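Local atomic coordinates of retinol dehydratase (Spodoptera frugiperda, PDB entry 1FMJ), a protein that binds retinol and adenosine-3',5'-diphosphate in a sulfotransferase-type fold and, as its name indicates, probably dehydrates retinol. Residues Pro226-Arg238 against Trp334-Tyr346. Sequence-based numbering, arbitrary orientation.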
ATOM      1  N   PRO A 226      -1.846 -13.230  -2.543  1.00 17.75           N
ATOM      2  CA  PRO A 226      -0.907 -13.453  -3.648  1.00 17.40           C
ATOM      3  C   PRO A 226      -0.618 -12.177  -4.424  1.00 16.71           C
ATOM      4  O   PRO A 226      -1.533 -11.515  -4.893  1.00 16.62           O
ATOM      5  CB  PRO A 226      -1.627 -14.490  -4.510  1.00 18.23           C
ATOM      6  CG  PRO A 226      -2.466 -15.243  -3.515  1.00 18.71           C
ATOM      7  CD  PRO A 226      -3.016 -14.120  -2.681  1.00 17.74           C
ATOM      8  N   TYR A 227       0.657 -11.846  -4.567  1.00 16.36           N
ATOM      9  CA  TYR A 227       1.049 -10.647  -5.283  1.00 16.66           C
ATOM     10  C   TYR A 227       0.504 -10.555  -6.715  1.00 16.35           C
ATOM     11  O   TYR A 227      -0.109  -9.556  -7.095  1.00 17.30           O
ATOM     12  CB  TYR A 227       2.570 -10.531  -5.330  1.00 16.20           C
ATOM     13  CG  TYR A 227       3.022  -9.415  -6.241  1.00 16.01           C
ATOM     14  CD1 TYR A 227       2.996  -8.091  -5.814  1.00 16.14           C
ATOM     15  CD2 TYR A 227       3.407  -9.678  -7.556  1.00 16.62           C
ATOM     16  CE1 TYR A 227       3.337  -7.052  -6.675  1.00 16.31           C
ATOM     17  CE2 TYR A 227       3.752  -8.642  -8.430  1.00 15.73           C
ATOM     18  CZ  TYR A 227       3.711  -7.338  -7.985  1.00 15.19           C
ATOM     19  OH  TYR A 227       4.016  -6.308  -8.852  1.00 15.29           O
ATOM     20  N   PHE A 228       0.723 -11.585  -7.518  1.00 15.96           N
ATOM     21  CA  PHE A 228       0.247 -11.522  -8.891  1.00 16.37           C
ATOM     22  C   PHE A 228      -1.264 -11.486  -9.083  1.00 16.68           C
ATOM     23  O   PHE A 228      -1.745 -10.901 -10.054  1.00 17.62           O
ATOM     24  CB  PHE A 228       0.865 -12.644  -9.712  1.00 14.38           C
ATOM     25  CG  PHE A 228       2.274 -12.369 -10.111  1.00 15.32           C
ATOM     26  CD1 PHE A 228       3.334 -12.988  -9.458  1.00 14.77           C
ATOM     27  CD2 PHE A 228       2.548 -11.459 -11.132  1.00 13.67           C
ATOM     28  CE1 PHE A 228       4.643 -12.705  -9.822  1.00 16.43           C
ATOM     29  CE2 PHE A 228       3.854 -11.174 -11.494  1.00 15.32           C
ATOM     30  CZ  PHE A 228       4.902 -11.798 -10.840  1.00 14.45           C
ATOM     31  N   GLU A 229      -2.018 -12.096  -8.178  1.00 17.27           N
ATOM     32  CA  GLU A 229      -3.474 -12.049  -8.302  1.00 18.21           C
ATOM     33  C   GLU A 229      -3.925 -10.609  -8.075  1.00 17.46           C
ATOM     34  O   GLU A 229      -4.878 -10.132  -8.696  1.00 17.88           O
ATOM     35  CB  GLU A 229      -4.142 -12.975  -7.284  1.00 19.68           C
ATOM     36  CG  GLU A 229      -3.863 -14.459  -7.519  1.00 22.97           C
ATOM     37  CD  GLU A 229      -4.014 -14.847  -8.980  1.00 24.61           C
ATOM     38  OE1 GLU A 229      -5.028 -14.444  -9.594  1.00 24.84           O
ATOM     39  OE2 GLU A 229      -3.126 -15.552  -9.513  1.00 25.26           O
ATOM     40  N   HIS A 230      -3.222  -9.912  -7.190  1.00 17.39           N
ATOM     41  CA  HIS A 230      -3.540  -8.515  -6.875  1.00 17.02           C
ATOM     42  C   HIS A 230      -3.311  -7.663  -8.122  1.00 16.95           C
ATOM     43  O   HIS A 230      -4.186  -6.902  -8.547  1.00 18.81           O
ATOM     44  CB  HIS A 230      -2.649  -8.040  -5.712  1.00 17.19           C
ATOM     45  CG  HIS A 230      -3.087  -6.751  -5.082  1.00 14.93           C
ATOM     46  ND1 HIS A 230      -3.177  -5.570  -5.785  1.00 12.91           N
ATOM     47  CD2 HIS A 230      -3.401  -6.451  -3.799  1.00 14.53           C
ATOM     48  CE1 HIS A 230      -3.521  -4.595  -4.962  1.00 13.15           C
ATOM     49  NE2 HIS A 230      -3.662  -5.104  -3.750  1.00 13.85           N
ATOM     50  N   VAL A 231      -2.138  -7.809  -8.727  1.00 17.71           N
ATOM     51  CA  VAL A 231      -1.799  -7.059  -9.936  1.00 16.67           C
ATOM     52  C   VAL A 231      -2.686  -7.423 -11.123  1.00 18.03           C
ATOM     53  O   VAL A 231      -3.171  -6.545 -11.834  1.00 17.65           O
ATOM     54  CB  VAL A 231      -0.347  -7.310 -10.363  1.00 16.13           C
ATOM     55  CG1 VAL A 231      -0.043  -6.556 -11.667  1.00 15.76           C
ATOM     56  CG2 VAL A 231       0.609  -6.871  -9.256  1.00 16.05           C
ATOM     57  N   LYS A 232      -2.880  -8.719 -11.351  1.00 19.16           N
ATOM     58  CA  LYS A 232      -3.687  -9.159 -12.484  1.00 20.86           C
ATOM     59  C   LYS A 232      -5.107  -8.594 -12.493  1.00 20.61           C
ATOM     60  O   LYS A 232      -5.630  -8.253 -13.545  1.00 21.83           O
ATOM     61  CB  LYS A 232      -3.714 -10.691 -12.550  1.00 20.16           C
ATOM     62  CG  LYS A 232      -2.349 -11.278 -12.876  1.00 21.06           C
ATOM     63  CD  LYS A 232      -2.418 -12.748 -13.217  1.00 22.63           C
ATOM     64  CE  LYS A 232      -1.062 -13.238 -13.680  1.00 21.77           C
ATOM     65  NZ  LYS A 232      -1.141 -14.623 -14.182  1.00 21.80           N
ATOM     66  N   GLU A 233      -5.721  -8.484 -11.323  1.00 21.29           N
ATOM     67  CA  GLU A 233      -7.076  -7.948 -11.238  1.00 21.51           C
ATOM     68  C   GLU A 233      -7.160  -6.523 -11.759  1.00 21.39           C
ATOM     69  O   GLU A 233      -8.145  -6.141 -12.385  1.00 19.32           O
ATOM     70  CB  GLU A 233      -7.575  -7.982  -9.800  1.00 22.54           C
ATOM     71  CG  GLU A 233      -8.134  -9.317  -9.371  1.00 21.61           C
ATOM     72  CD  GLU A 233      -8.802  -9.231  -8.018  1.00 23.07           C
ATOM     73  OE1 GLU A 233      -9.352  -8.152  -7.717  1.00 23.29           O
ATOM     74  OE2 GLU A 233      -8.788 -10.233  -7.263  1.00 21.71           O
ATOM     75  N   ALA A 234      -6.125  -5.733 -11.492  1.00 21.26           N
ATOM     76  CA  ALA A 234      -6.102  -4.350 -11.948  1.00 21.37           C
ATOM     77  C   ALA A 234      -5.698  -4.313 -13.406  1.00 21.32           C
ATOM     78  O   ALA A 234      -6.218  -3.517 -14.186  1.00 22.30           O
ATOM     79  CB  ALA A 234      -5.121  -3.536 -11.122  1.00 20.49           C
ATOM     80  N   TRP A 235      -4.762  -5.184 -13.762  1.00 22.06           N
ATOM     81  CA  TRP A 235      -4.269  -5.267 -15.127  1.00 23.14           C
ATOM     82  C   TRP A 235      -5.395  -5.627 -16.093  1.00 23.67           C
ATOM     83  O   TRP A 235      -5.416  -5.157 -17.225  1.00 24.29           O
ATOM     84  CB  TRP A 235      -3.154  -6.307 -15.211  1.00 21.23           C
ATOM     85  CG  TRP A 235      -2.542  -6.437 -16.580  1.00 22.26           C
ATOM     86  CD1 TRP A 235      -2.711  -7.469 -17.455  1.00 21.76           C
ATOM     87  CD2 TRP A 235      -1.660  -5.508 -17.222  1.00 22.07           C
ATOM     88  NE1 TRP A 235      -1.986  -7.244 -18.599  1.00 23.47           N
ATOM     89  CE2 TRP A 235      -1.331  -6.047 -18.485  1.00 23.00           C
ATOM     90  CE3 TRP A 235      -1.116  -4.273 -16.854  1.00 23.70           C
ATOM     91  CZ2 TRP A 235      -0.482  -5.397 -19.382  1.00 23.04           C
ATOM     92  CZ3 TRP A 235      -0.267  -3.621 -17.751  1.00 23.88           C
ATOM     93  CH2 TRP A 235       0.040  -4.185 -18.999  1.00 23.88           C
ATOM     94  N   ALA A 236      -6.329  -6.453 -15.632  1.00 24.51           N
ATOM     95  CA  ALA A 236      -7.459  -6.869 -16.458  1.00 25.92           C
ATOM     96  C   ALA A 236      -8.431  -5.712 -16.701  1.00 25.91           C
ATOM     97  O   ALA A 236      -9.165  -5.711 -17.686  1.00 26.14           O
ATOM     98  CB  ALA A 236      -8.188  -8.038 -15.795  1.00 25.31           C
ATOM     99  N   LYS A 237      -8.424  -4.729 -15.803  1.00 26.51           N
ATOM    100  CA  LYS A 237      -9.307  -3.568 -15.911  1.00 26.28           C
ATOM    101  C   LYS A 237      -8.637  -2.313 -16.462  1.00 26.29           C
ATOM    102  O   LYS A 237      -9.264  -1.256 -16.508  1.00 26.61           O
ATOM    103  CB  LYS A 237      -9.894  -3.225 -14.543  1.00 26.08           C
ATOM    104  CG  LYS A 237     -10.972  -4.154 -14.046  1.00 28.27           C
ATOM    105  CD  LYS A 237     -12.309  -3.795 -14.649  1.00 30.27           C
ATOM    106  CE  LYS A 237     -13.443  -4.494 -13.927  1.00 30.35           C
ATOM    107  NZ  LYS A 237     -14.762  -3.940 -14.366  1.00 30.79           N
ATOM    108  N   ARG A 238      -7.383  -2.415 -16.890  1.00 26.08           N
ATOM    109  CA  ARG A 238      -6.670  -1.241 -17.391  1.00 26.53           C
ATOM    110  C   ARG A 238      -7.281  -0.567 -18.617  1.00 27.91           C
ATOM    111  O   ARG A 238      -6.979   0.592 -18.913  1.00 27.00           O
ATOM    112  CB  ARG A 238      -5.208  -1.591 -17.683  1.00 26.43           C
ATOM    113  CG  ARG A 238      -4.970  -2.521 -18.869  1.00 26.45           C
ATOM    114  CD  ARG A 238      -3.477  -2.800 -19.007  1.00 25.89           C
ATOM    115  NE  ARG A 238      -3.133  -3.535 -20.221  1.00 25.96           N
ATOM    116  CZ  ARG A 238      -3.583  -4.748 -20.521  1.00 26.02           C
ATOM    117  NH1 ARG A 238      -4.404  -5.380 -19.695  1.00 25.19           N
ATOM    118  NH2 ARG A 238      -3.209  -5.335 -21.654  1.00 27.23           N
ATOM    119  N   TRP A 334       9.222 -18.043 -10.473  1.00 23.69           N
ATOM    120  CA  TRP A 334       7.964 -17.537  -9.949  1.00 22.86           C
ATOM    121  C   TRP A 334       7.369 -16.501 -10.882  1.00 22.18           C
ATOM    122  O   TRP A 334       6.174 -16.530 -11.183  1.00 21.39           O
ATOM    123  CB  TRP A 334       8.178 -16.933  -8.559  1.00 21.27           C
ATOM    124  CG  TRP A 334       6.945 -16.344  -7.941  1.00 19.93           C
ATOM    125  CD1 TRP A 334       5.760 -16.981  -7.694  1.00 19.20           C
ATOM    126  CD2 TRP A 334       6.792 -15.006  -7.441  1.00 18.42           C
ATOM    127  NE1 TRP A 334       4.882 -16.126  -7.068  1.00 18.98           N
ATOM    128  CE2 TRP A 334       5.490 -14.909  -6.899  1.00 18.53           C
ATOM    129  CE3 TRP A 334       7.632 -13.882  -7.394  1.00 17.65           C
ATOM    130  CZ2 TRP A 334       5.003 -13.729  -6.315  1.00 17.94           C
ATOM    131  CZ3 TRP A 334       7.150 -12.708  -6.814  1.00 18.29           C
ATOM    132  CH2 TRP A 334       5.846 -12.643  -6.282  1.00 17.35           C
ATOM    133  N   ILE A 335       8.196 -15.580 -11.352  1.00 22.84           N
ATOM    134  CA  ILE A 335       7.677 -14.559 -12.258  1.00 23.43           C
ATOM    135  C   ILE A 335       7.283 -15.147 -13.619  1.00 24.46           C
ATOM    136  O   ILE A 335       6.247 -14.787 -14.179  1.00 23.96           O
ATOM    137  CB  ILE A 335       8.696 -13.424 -12.458  1.00 23.38           C
ATOM    138  CG1 ILE A 335       8.942 -12.719 -11.118  1.00 21.49           C
ATOM    139  CG2 ILE A 335       8.171 -12.428 -13.485  1.00 22.15           C
ATOM    140  CD1 ILE A 335       9.942 -11.585 -11.197  1.00 22.88           C
ATOM    141  N   LYS A 336       8.095 -16.057 -14.144  1.00 25.16           N
ATOM    142  CA  LYS A 336       7.793 -16.663 -15.443  1.00 26.72           C
ATOM    143  C   LYS A 336       6.493 -17.457 -15.385  1.00 26.61           C
ATOM    144  O   LYS A 336       5.668 -17.390 -16.304  1.00 26.54           O
ATOM    145  CB  LYS A 336       8.936 -17.576 -15.890  1.00 27.87           C
ATOM    146  CG  LYS A 336      10.209 -16.832 -16.258  1.00 30.91           C
ATOM    147  CD  LYS A 336      11.303 -17.797 -16.691  1.00 34.33           C
ATOM    148  CE  LYS A 336      12.594 -17.069 -17.017  1.00 35.53           C
ATOM    149  NZ  LYS A 336      13.680 -18.029 -17.346  1.00 38.30           N
ATOM    150  N   ASP A 337       6.307 -18.201 -14.299  1.00 25.74           N
ATOM    151  CA  ASP A 337       5.099 -18.985 -14.146  1.00 25.95           C
ATOM    152  C   ASP A 337       3.862 -18.093 -14.103  1.00 26.64           C
ATOM    153  O   ASP A 337       2.868 -18.377 -14.766  1.00 26.59           O
ATOM    154  CB  ASP A 337       5.166 -19.836 -12.881  1.00 25.99           C
ATOM    155  CG  ASP A 337       6.198 -20.941 -12.975  1.00 25.98           C
ATOM    156  OD1 ASP A 337       6.562 -21.312 -14.110  1.00 26.41           O
ATOM    157  OD2 ASP A 337       6.634 -21.447 -11.916  1.00 26.18           O
ATOM    158  N   ASN A 338       3.921 -17.014 -13.332  1.00 26.18           N
ATOM    159  CA  ASN A 338       2.773 -16.115 -13.219  1.00 26.27           C
ATOM    160  C   ASN A 338       2.515 -15.238 -14.453  1.00 26.35           C
ATOM    161  O   ASN A 338       1.429 -14.684 -14.601  1.00 25.45           O
ATOM    162  CB  ASN A 338       2.910 -15.225 -11.975  1.00 24.94           C
ATOM    163  CG  ASN A 338       2.635 -15.979 -10.688  1.00 24.84           C
ATOM    164  OD1 ASN A 338       3.547 -16.491 -10.030  1.00 25.88           O
ATOM    165  ND2 ASN A 338       1.370 -16.067 -10.330  1.00 24.37           N
ATOM    166  N   LEU A 339       3.508 -15.102 -15.328  1.00 27.28           N
ATOM    167  CA  LEU A 339       3.337 -14.292 -16.528  1.00 28.91           C
ATOM    168  C   LEU A 339       3.008 -15.181 -17.726  1.00 30.27           C
ATOM    169  O   LEU A 339       2.863 -14.701 -18.854  1.00 31.24           O
ATOM    170  CB  LEU A 339       4.603 -13.481 -16.821  1.00 28.61           C
ATOM    171  CG  LEU A 339       5.052 -12.428 -15.804  1.00 28.14           C
ATOM    172  CD1 LEU A 339       6.131 -11.567 -16.455  1.00 27.56           C
ATOM    173  CD2 LEU A 339       3.876 -11.552 -15.378  1.00 27.80           C
ATOM    174  N   LYS A 340       2.889 -16.481 -17.469  1.00 31.35           N
ATOM    175  CA  LYS A 340       2.572 -17.438 -18.517  1.00 32.87           C
ATOM    176  C   LYS A 340       1.098 -17.305 -18.900  1.00 32.66           C
ATOM    177  O   LYS A 340       0.220 -17.253 -18.040  1.00 32.20           O
ATOM    178  CB  LYS A 340       2.878 -18.868 -18.042  1.00 33.82           C
ATOM    179  CG  LYS A 340       2.665 -19.936 -19.107  1.00 35.76           C
ATOM    180  CD  LYS A 340       3.387 -21.249 -18.785  1.00 37.27           C
ATOM    181  CE  LYS A 340       3.229 -22.243 -19.951  1.00 38.69           C
ATOM    182  NZ  LYS A 340       4.071 -23.478 -19.833  1.00 38.39           N
ATOM    183  N   ASP A 341       0.836 -17.219 -20.198  1.00 32.79           N
ATOM    184  CA  ASP A 341      -0.529 -17.095 -20.689  1.00 32.92           C
ATOM    185  C   ASP A 341      -1.208 -15.788 -20.286  1.00 31.20           C
ATOM    186  O   ASP A 341      -2.385 -15.772 -19.938  1.00 31.08           O
ATOM    187  CB  ASP A 341      -1.382 -18.276 -20.209  1.00 35.18           C
ATOM    188  CG  ASP A 341      -0.883 -19.611 -20.731  1.00 37.27           C
ATOM    189  OD1 ASP A 341      -0.526 -19.694 -21.926  1.00 38.32           O
ATOM    190  OD2 ASP A 341      -0.863 -20.583 -19.946  1.00 39.65           O
ATOM    191  N   THR A 342      -0.454 -14.696 -20.328  1.00 29.41           N
ATOM    192  CA  THR A 342      -0.984 -13.378 -20.012  1.00 27.67           C
ATOM    193  C   THR A 342      -0.115 -12.362 -20.730  1.00 25.33           C
ATOM    194  O   THR A 342       1.029 -12.651 -21.064  1.00 23.87           O
ATOM    195  CB  THR A 342      -0.948 -13.079 -18.498  1.00 28.86           C
ATOM    196  OG1 THR A 342      -1.520 -11.787 -18.259  1.00 30.50           O
ATOM    197  CG2 THR A 342       0.479 -13.082 -17.986  1.00 29.33           C
ATOM    198  N   ASP A 343      -0.653 -11.178 -20.990  1.00 25.08           N
ATOM    199  CA  ASP A 343       0.132 -10.153 -21.668  1.00 23.78           C
ATOM    200  C   ASP A 343       0.804  -9.203 -20.668  1.00 23.77           C
ATOM    201  O   ASP A 343       1.398  -8.198 -21.056  1.00 23.13           O
ATOM    202  CB  ASP A 343      -0.742  -9.376 -22.652  1.00 25.67           C
ATOM    203  CG  ASP A 343      -1.910  -8.681 -21.983  1.00 26.93           C
ATOM    204  OD1 ASP A 343      -2.315  -9.098 -20.873  1.00 25.30           O
ATOM    205  OD2 ASP A 343      -2.435  -7.722 -22.584  1.00 28.38           O
ATOM    206  N   LEU A 344       0.712  -9.538 -19.383  1.00 21.74           N
ATOM    207  CA  LEU A 344       1.336  -8.731 -18.334  1.00 21.09           C
ATOM    208  C   LEU A 344       2.858  -8.743 -18.468  1.00 20.69           C
ATOM    209  O   LEU A 344       3.479  -9.806 -18.552  1.00 19.19           O
ATOM    210  CB  LEU A 344       0.953  -9.265 -16.948  1.00 19.33           C
ATOM    211  CG  LEU A 344       1.574  -8.518 -15.760  1.00 17.42           C
ATOM    212  CD1 LEU A 344       1.256  -7.035 -15.871  1.00 16.71           C
ATOM    213  CD2 LEU A 344       1.036  -9.102 -14.458  1.00 14.84           C
ATOM    214  N   ARG A 345       3.451  -7.553 -18.496  1.00 21.65           N
ATOM    215  CA  ARG A 345       4.902  -7.412 -18.613  1.00 22.46           C
ATOM    216  C   ARG A 345       5.389  -6.188 -17.840  1.00 23.11           C
ATOM    217  O   ARG A 345       4.753  -5.130 -17.873  1.00 22.84           O
ATOM    218  CB  ARG A 345       5.312  -7.258 -20.084  1.00 22.01           C
ATOM    219  CG  ARG A 345       5.130  -8.507 -20.955  1.00 22.58           C
ATOM    220  CD  ARG A 345       6.104  -9.612 -20.569  1.00 23.07           C
ATOM    221  NE  ARG A 345       6.051 -10.740 -21.502  1.00 24.95           N
ATOM    222  CZ  ARG A 345       5.006 -11.557 -21.648  1.00 23.90           C
ATOM    223  NH1 ARG A 345       3.910 -11.392 -20.923  1.00 21.32           N
ATOM    224  NH2 ARG A 345       5.058 -12.541 -22.536  1.00 26.88           N
ATOM    225  N   TYR A 346       6.512  -6.331 -17.147  1.00 23.47           N
ATOM    226  CA  TYR A 346       7.077  -5.212 -16.410  1.00 25.53           C
ATOM    227  C   TYR A 346       8.145  -4.531 -17.256  1.00 27.44           C
ATOM    228  O   TYR A 346       9.068  -5.180 -17.750  1.00 27.04           O
ATOM    229  CB  TYR A 346       7.671  -5.672 -15.080  1.00 23.24           C
ATOM    230  CG  TYR A 346       6.621  -6.088 -14.079  1.00 22.57           C
ATOM    231  CD1 TYR A 346       5.970  -7.314 -14.192  1.00 21.63           C
ATOM    232  CD2 TYR A 346       6.248  -5.237 -13.040  1.00 21.33           C
ATOM    233  CE1 TYR A 346       4.976  -7.681 -13.303  1.00 21.69           C
ATOM    234  CE2 TYR A 346       5.255  -5.592 -12.144  1.00 21.14           C
ATOM    235  CZ  TYR A 346       4.623  -6.818 -12.280  1.00 20.63           C
ATOM    236  OH  TYR A 346       3.643  -7.186 -11.391  1.00 21.03           O
TER
HETATM  237  O   HOH W   1      -4.983  -8.629 -20.103  1.00 27.05           O
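F228, W235 and L344 carry a mostly apolar packing, with a few polar links, of helix 227-235 on the end of helix 325-338 and the tail that follows it, toward the periphery of the sulfotransferase fold. Helix 227-235 also packs on strands 179-184 and 243-247 of the central parallel sheet, away from the retinol and nucleotide pockets. The helical segments run at 39° to each other with axes 11.4 Å apart. F228 turns its edge to the face of W334 in a T-shaped pair, with centroids 4.8 Å apart. N338 CB sits over one face of F228 in a CH-pi contact, while the Y227 ring covers the opposite face. From within helix 227-235, K232 extends its chain so that NZ reaches N338 O at 2.6 Å, in the carbonyl plane. Y227 OH and Y346 OH share a hydrogen bond of 2.7 Å.

W235 has CG anti to the backbone N (chi1 -178°), which lays its indole between L344 CD1 over one face and the R238 guanidinium over the other. Its NE1 donates nearly straight to D343 OD1 (3.0 Å, 166°), meeting that oxygen from above the carboxylate plane. A leucine here would probably cost D343 this donor and leave the R238 guanidinium without its aromatic support. R238 NH2 makes a salt bridge to D343 OD2 at 2.7 Å, though its hydrogen bond is weak, and NH1 holds W235 O. D343 is thus held through both oxygens, its negative charge probably offset by R238, which joins the loop at D343 to the turn W235-R238.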